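Local coordinates for protein hydrogen peroxide-inducible genes activator (Corynebacterium glutamicum, PDB 6G1B) that probably senses hydrogen peroxide as an OxyR-like regulator of the LysR family and controls transcription of peroxide-inducible genes, at residues A[141-146]-A[284-289]; A[172-177]-A[278-283]. The protein carries 1 engineered substitution. All coordinates share one frame; numbering follows the deposited sequence.

Contact 1. Residues A[141-146]-A[284-289]. With NI (nickel (II) ion), chain C; 1PS (3-pyridinium-1-ylpropane-1-sulfonate), chain E; PEO (hydrogen peroxide), chain H.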
loop_
_atom_site.group_PDB
_atom_site.type_symbol
_atom_site.label_atom_id
_atom_site.label_comp_id
_atom_site.label_asym_id
_atom_site.label_seq_id
_atom_site.Cartn_x
_atom_site.Cartn_y
_atom_site.Cartn_z
ATOM N N HIS A 141 -25.278 9.583 -5.165
ATOM C CA HIS A 141 -24.324 8.496 -5.053
ATOM C C HIS A 141 -25.031 7.240 -4.537
ATOM O O HIS A 141 -24.747 6.153 -5.033
ATOM C CB HIS A 141 -23.161 8.842 -4.132
ATOM C CG HIS A 141 -22.368 10.031 -4.565
ATOM N ND1 HIS A 141 -21.579 10.760 -3.699
ATOM C CD2 HIS A 141 -22.269 10.651 -5.759
ATOM C CE1 HIS A 141 -21.015 11.765 -4.347
ATOM N NE2 HIS A 141 -21.426 11.728 -5.598
ATOM N N LEU A 142 -25.929 7.397 -3.547
ATOM C CA LEU A 142 -26.685 6.277 -2.984
ATOM C C LEU A 142 -27.533 5.578 -4.037
ATOM O O LEU A 142 -27.591 4.345 -4.073
ATOM C CB LEU A 142 -27.579 6.693 -1.826
ATOM C CG LEU A 142 -26.899 7.241 -0.565
ATOM C CD1 LEU A 142 -27.914 7.498 0.533
ATOM C CD2 LEU A 142 -25.807 6.304 -0.051
ATOM N N LEU A 143 -28.197 6.366 -4.879
ATOM C CA LEU A 143 -29.003 5.801 -5.954
ATOM C C LEU A 143 -28.147 5.073 -7.002
ATOM O O LEU A 143 -28.563 4.030 -7.501
ATOM C CB LEU A 143 -29.863 6.861 -6.631
ATOM C CG LEU A 143 -31.037 7.386 -5.775
ATOM C CD1 LEU A 143 -31.682 8.585 -6.458
ATOM C CD2 LEU A 143 -32.087 6.292 -5.501
ATOM N N ALA A 144 -26.986 5.621 -7.357
ATOM C CA ALA A 144 -26.062 4.906 -8.244
ATOM C C ALA A 144 -25.632 3.564 -7.632
ATOM O O ALA A 144 -25.640 2.553 -8.339
ATOM C CB ALA A 144 -24.849 5.739 -8.613
ATOM N N LEU A 145 -25.303 3.546 -6.339
ATOM C CA LEU A 145 -24.930 2.305 -5.644
ATOM C C LEU A 145 -26.093 1.296 -5.563
ATOM O O LEU A 145 -25.889 0.073 -5.732
ATOM C CB LEU A 145 -24.424 2.582 -4.226
ATOM C CG LEU A 145 -23.130 3.369 -4.008
ATOM C CD1 LEU A 145 -23.011 3.748 -2.539
ATOM C CD2 LEU A 145 -21.922 2.548 -4.447
ATOM N N LEU A 146 -27.299 1.808 -5.302
ATOM C CA LEU A 146 -28.496 0.991 -5.262
ATOM C C LEU A 146 -28.738 0.311 -6.608
ATOM O O LEU A 146 -28.961 -0.904 -6.682
ATOM C CB LEU A 146 -29.724 1.839 -4.844
ATOM C CG LEU A 146 -31.029 1.081 -4.605
ATOM C CD1 LEU A 146 -30.867 0.098 -3.473
ATOM C CD2 LEU A 146 -32.182 2.046 -4.287
ATOM N N GLY A 284 -37.832 8.048 3.703
ATOM C CA GLY A 284 -38.266 6.721 3.253
ATOM C C GLY A 284 -37.130 5.752 2.966
ATOM O O GLY A 284 -35.973 6.128 2.909
ATOM N N LEU A 285 -37.463 4.492 2.787
ATOM C CA LEU A 285 -36.497 3.477 2.340
ATOM C C LEU A 285 -36.758 3.230 0.860
ATOM O O LEU A 285 -37.911 3.020 0.487
ATOM C CB LEU A 285 -36.692 2.202 3.098
ATOM C CG LEU A 285 -36.032 1.954 4.418
ATOM C CD1 LEU A 285 -36.191 0.449 4.697
ATOM C CD2 LEU A 285 -34.560 2.341 4.402
ATOM N N VAL A 286 -35.734 3.293 0.014
ATOM C CA VAL A 286 -35.920 2.985 -1.395
ATOM C C VAL A 286 -35.106 1.760 -1.821
ATOM O O VAL A 286 -33.938 1.622 -1.468
ATOM C CB VAL A 286 -35.882 4.227 -2.352
ATOM C CG1 VAL A 286 -35.588 5.508 -1.625
ATOM C CG2 VAL A 286 -35.039 4.040 -3.582
ATOM N N TYR A 287 -35.730 0.860 -2.572
ATOM C CA TYR A 287 -35.048 -0.379 -2.983
ATOM C C TYR A 287 -35.416 -0.764 -4.410
ATOM O O TYR A 287 -36.349 -0.205 -4.964
ATOM C CB TYR A 287 -35.326 -1.485 -1.973
ATOM C CG TYR A 287 -36.752 -1.983 -1.947
ATOM C CD1 TYR A 287 -37.712 -1.399 -1.115
ATOM C CD2 TYR A 287 -37.138 -3.067 -2.735
ATOM C CE1 TYR A 287 -39.013 -1.879 -1.075
ATOM C CE2 TYR A 287 -38.430 -3.568 -2.706
ATOM C CZ TYR A 287 -39.372 -2.965 -1.895
ATOM O OH TYR A 287 -40.645 -3.477 -1.910
ATOM N N ARG A 288 -34.663 -1.681 -5.004
ATOM C CA ARG A 288 -34.900 -2.113 -6.398
ATOM C C ARG A 288 -36.136 -2.995 -6.472
ATOM O O ARG A 288 -36.239 -3.985 -5.730
ATOM C CB ARG A 288 -33.689 -2.883 -6.937
ATOM C CG ARG A 288 -32.335 -2.185 -6.936
ATOM C CD ARG A 288 -31.242 -3.130 -7.495
ATOM N NE ARG A 288 -30.992 -4.227 -6.563
ATOM C CZ ARG A 288 -30.269 -4.158 -5.449
ATOM N NH1 ARG A 288 -29.614 -3.043 -5.088
ATOM N NH2 ARG A 288 -30.201 -5.229 -4.679
ATOM N N SER A 289 -37.067 -2.681 -7.378
ATOM C CA SER A 289 -38.213 -3.595 -7.723
ATOM C C SER A 289 -37.860 -5.058 -7.971
ATOM O O SER A 289 -38.663 -5.944 -7.698
ATOM C CB SER A 289 -38.889 -3.149 -9.012
ATOM O OG SER A 289 -39.586 -2.004 -8.723
HETATM NI NI NI C . -21.284 12.923 -7.530
HETATM N N1 1PS E . -40.206 -9.157 -6.403
HETATM C C1 1PS E . -39.283 -9.177 -7.402
HETATM C C2 1PS E . -38.647 -10.360 -7.743
HETATM C C3 1PS E . -40.488 -10.310 -5.738
HETATM C C4 1PS E . -39.850 -11.495 -6.081
HETATM C C5 1PS E . -38.937 -11.506 -7.078
HETATM C C6 1PS E . -40.863 -7.915 -6.012
HETATM C C7 1PS E . -41.737 -7.318 -7.113
HETATM C C8 1PS E . -41.932 -5.826 -6.839
HETATM S S1 1PS E . -43.456 -5.259 -7.634
HETATM O O1 1PS E . -43.581 -3.760 -7.522
HETATM O O2 1PS E . -44.660 -5.934 -7.029
HETATM O O3 1PS E . -43.522 -5.729 -9.066
HETATM O O1 PEO H . -43.329 -0.797 -1.150
HETATM O O2 PEO H . -42.890 -2.103 -0.605
HETATM O O HOH W 1 -19.116 12.074 -7.271
#

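Contact 2. Residues A[172-177]-A[278-283]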
loop_
_atom_site.group_PDB
_atom_site.type_symbol
_atom_site.label_atom_id
_atom_site.label_comp_id
_atom_site.label_asym_id
_atom_site.label_seq_id
_atom_site.Cartn_x
_atom_site.Cartn_y
_atom_site.Cartn_z
ATOM N N ASP A 172 -42.394 11.590 8.646
ATOM C CA ASP A 172 -42.204 12.997 8.372
ATOM C C ASP A 172 -41.419 13.607 9.509
ATOM O O ASP A 172 -41.766 13.437 10.658
ATOM C CB ASP A 172 -43.569 13.702 8.231
ATOM C CG ASP A 172 -44.379 13.148 7.092
ATOM O OD1 ASP A 172 -45.558 12.732 7.238
ATOM O OD2 ASP A 172 -43.759 12.992 6.023
ATOM N N GLU A 173 -40.370 14.334 9.183
ATOM C CA GLU A 173 -39.493 14.963 10.173
ATOM C C GLU A 173 -39.582 16.463 9.975
ATOM O O GLU A 173 -39.330 16.963 8.896
ATOM C CB GLU A 173 -38.051 14.484 10.014
ATOM C CG GLU A 173 -37.039 15.251 10.837
ATOM C CD GLU A 173 -35.642 14.627 10.844
ATOM O OE1 GLU A 173 -35.255 13.935 9.855
ATOM O OE2 GLU A 173 -34.947 14.848 11.867
ATOM N N ASP A 174 -39.963 17.154 11.024
ATOM C CA ASP A 174 -40.024 18.599 10.993
ATOM C C ASP A 174 -38.636 19.205 11.005
ATOM O O ASP A 174 -37.681 18.551 11.412
ATOM C CB ASP A 174 -40.800 19.151 12.194
ATOM C CG ASP A 174 -42.275 18.863 12.123
ATOM O OD1 ASP A 174 -42.844 18.664 13.221
ATOM O OD2 ASP A 174 -42.884 18.815 11.019
ATOM N N PHE A 175 -38.551 20.452 10.548
ATOM C CA PHE A 175 -37.370 21.284 10.706
ATOM C C PHE A 175 -37.616 22.309 11.798
ATOM O O PHE A 175 -38.748 22.564 12.187
ATOM C CB PHE A 175 -37.008 21.996 9.394
ATOM C CG PHE A 175 -36.427 21.096 8.364
ATOM C CD1 PHE A 175 -37.227 20.271 7.629
ATOM C CD2 PHE A 175 -35.073 21.083 8.153
ATOM C CE1 PHE A 175 -36.692 19.406 6.705
ATOM C CE2 PHE A 175 -34.517 20.241 7.228
ATOM C CZ PHE A 175 -35.314 19.370 6.507
ATOM N N ILE A 176 -36.529 22.859 12.314
ATOM C CA ILE A 176 -36.552 23.975 13.248
ATOM C C ILE A 176 -35.747 25.086 12.588
ATOM O O ILE A 176 -34.917 24.826 11.744
ATOM C CB ILE A 176 -35.979 23.570 14.641
ATOM C CG1 ILE A 176 -36.223 24.682 15.658
ATOM C CG2 ILE A 176 -34.501 23.216 14.590
ATOM C CD1 ILE A 176 -36.290 24.192 17.086
ATOM N N VAL A 177 -36.037 26.328 12.920
ATOM C CA VAL A 177 -35.262 27.444 12.407
ATOM C C VAL A 177 -34.135 27.686 13.402
ATOM O O VAL A 177 -34.364 27.636 14.618
ATOM C CB VAL A 177 -36.107 28.704 12.245
ATOM C CG1 VAL A 177 -35.283 29.805 11.589
ATOM C CG2 VAL A 177 -37.303 28.407 11.365
ATOM N N THR A 278 -46.211 24.128 6.919
ATOM C CA THR A 278 -45.546 22.840 6.853
ATOM C C THR A 278 -44.066 23.111 6.584
ATOM O O THR A 278 -43.732 23.827 5.644
ATOM C CB THR A 278 -46.138 21.938 5.761
ATOM O OG1 THR A 278 -47.441 21.536 6.166
ATOM C CG2 THR A 278 -45.243 20.631 5.541
ATOM N N ALA A 279 -43.195 22.604 7.448
ATOM C CA ALA A 279 -41.761 22.691 7.206
ATOM C C ALA A 279 -41.155 21.369 7.672
ATOM O O ALA A 279 -40.779 21.232 8.804
ATOM C CB ALA A 279 -41.142 23.882 7.923
ATOM N N ASN A 280 -41.161 20.393 6.778
ATOM C CA ASN A 280 -40.746 19.049 7.093
ATOM C C ASN A 280 -40.042 18.331 5.914
ATOM O O ASN A 280 -39.776 18.948 4.905
ATOM C CB ASN A 280 -41.954 18.256 7.656
ATOM C CG ASN A 280 -43.014 17.990 6.627
ATOM O OD1 ASN A 280 -42.863 18.343 5.469
ATOM N ND2 ASN A 280 -44.120 17.389 7.063
ATOM N N ARG A 281 -39.723 17.054 6.090
ATOM C CA ARG A 281 -39.224 16.196 5.004
ATOM C C ARG A 281 -39.773 14.799 5.204
ATOM O O ARG A 281 -39.948 14.384 6.334
ATOM C CB ARG A 281 -37.696 16.146 4.948
ATOM C CG ARG A 281 -37.028 15.480 6.157
ATOM C CD ARG A 281 -35.517 15.529 6.007
ATOM N NE ARG A 281 -34.804 15.013 7.151
ATOM C CZ ARG A 281 -33.471 14.956 7.242
ATOM N NH1 ARG A 281 -32.710 15.380 6.243
ATOM N NH2 ARG A 281 -32.897 14.488 8.345
ATOM N N ARG A 282 -40.068 14.123 4.103
ATOM C CA ARG A 282 -40.580 12.763 4.137
ATOM C C ARG A 282 -39.383 11.824 3.945
ATOM O O ARG A 282 -38.779 11.797 2.887
ATOM C CB ARG A 282 -41.648 12.565 3.050
ATOM C CG ARG A 282 -42.065 11.120 2.729
ATOM C CD ARG A 282 -42.776 10.405 3.853
ATOM N NE ARG A 282 -43.967 11.088 4.345
ATOM C CZ ARG A 282 -45.236 10.779 4.077
ATOM N NH1 ARG A 282 -45.576 9.798 3.243
ATOM N NH2 ARG A 282 -46.196 11.492 4.653
ATOM N N ILE A 283 -39.008 11.105 4.994
ATOM C CA ILE A 283 -37.920 10.137 4.920
ATOM C C ILE A 283 -38.511 8.776 4.578
ATOM O O ILE A 283 -39.568 8.409 5.082
ATOM C CB ILE A 283 -37.115 10.086 6.242
ATOM C CG1 ILE A 283 -36.393 11.412 6.474
ATOM C CG2 ILE A 283 -36.073 8.953 6.236
ATOM C CD1 ILE A 283 -35.463 11.867 5.379
HETATM O O HOH W 2 -44.247 16.932 9.592
#

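Contact 1. Residues A[141-146]-A[284-289]
L146 sits across from V286 and R288, and these three residues bury most of the surface in this helix-to-strand contact. The helix is 139-147 and the strand is 278-288, both within the LysR substrate-binding domain. The two short axes pass 9.5 Å apart.

The L146 side chain lies over the strand backbone. With CG anti to the backbone N (chi1 -173°), L146 reaches over to the strand, and its CD2 meets V286. L146 CD2 lies 3.6 Å from V286 CG2 and 3.3 Å from V286 O. L143 adds a looser touch, with its CD2 4.2 Å from the same V286 CG2, and the two side chains cross at about a right angle. M156 of the neighbouring strand 153-158 packs on both L143 and V286.

R288 comes back to the helix with its polar end. Its chain bends at chi3 (-69°) and brings NH1 to 2.7 Å from L146 O. The bond lies in the carbonyl plane, on a lone pair, with an N-H...O angle of 154°. The carbonyl oxygen is close to the guanidinium plane, at its edge. L146 CD1 lies 3.7 Å from R288 NH1, and the two side chains run past each other in opposite directions.

NH1 also bonds I151 O, and NH2 forms a salt bridge to an acidic side chain of another protein chain. R288 is therefore shared between the last turn of the helix, the following loop and a subunit interface. The positive charge next to L146 O would probably complement the partial negative charge at the helix C-terminus.

Contact 2. Residues A[172-177]-A[278-283]
E173 and R281 form the antiparallel hydrogen-bonded pair at the centre of this two-strand ladder. It joins strands 165-180 and 278-288 in the mixed sheet of the LysR substrate-binding domain. E173 N bonds R281 O, and R281 N bonds E173 O. A further backbone bond runs from F175 N to A279 O (2.9 Å).

The buried face carries E173 and R281, and the F175 ring packs beside R281. R281 runs extended from CG to NE, alongside E173. The F175 ring turns its edge to the other strand, with CE1 3.8 Å from R281 CB. P255 packs against E173, F175 and R281. S257 bonds E173 OE2. R281 NH2 also bonds T110 O, and NH1 bonds D206 O.

The opposite face, with D172, D174, N280 and R282, is more open. There R282 NE meets D172 OD2 and R282 NH2 meets D172 OD1, in a side-on salt bridge at the exposed end. D174 and N280 are joined through a water, which donates to D174 OD2 and accepts from N280 ND2. N325 bonds D174 OD1.

On the buried face, R281 NE and NH2 both reach E173 OE1 at 2.9 Å from above the same face of its carboxylate, while OE1 lies in the guanidinium plane.

Contacts 1 and 2 share strand 278-288, and residue 283 of contact 2 leads into residue 284 of contact 1. Their centres are about 21 Å apart, and beyond this join their segments do not touch. Contact 2 is nested inside the chain loop closed by contact 1. It pairs strand with strand, whereas contact 1 sets a helix on the sheet. Three bound groups lie beside the segments of contact 1, not in its packed centre. H141 takes no part in the packing; its NE2 binds nickel at 2.3 Å with a side chain of another protein chain. 1PS lies next to S289. Y287 OH lies 2.9 Å from O2 of a hydrogen peroxide, probably from the crystallisation liquor.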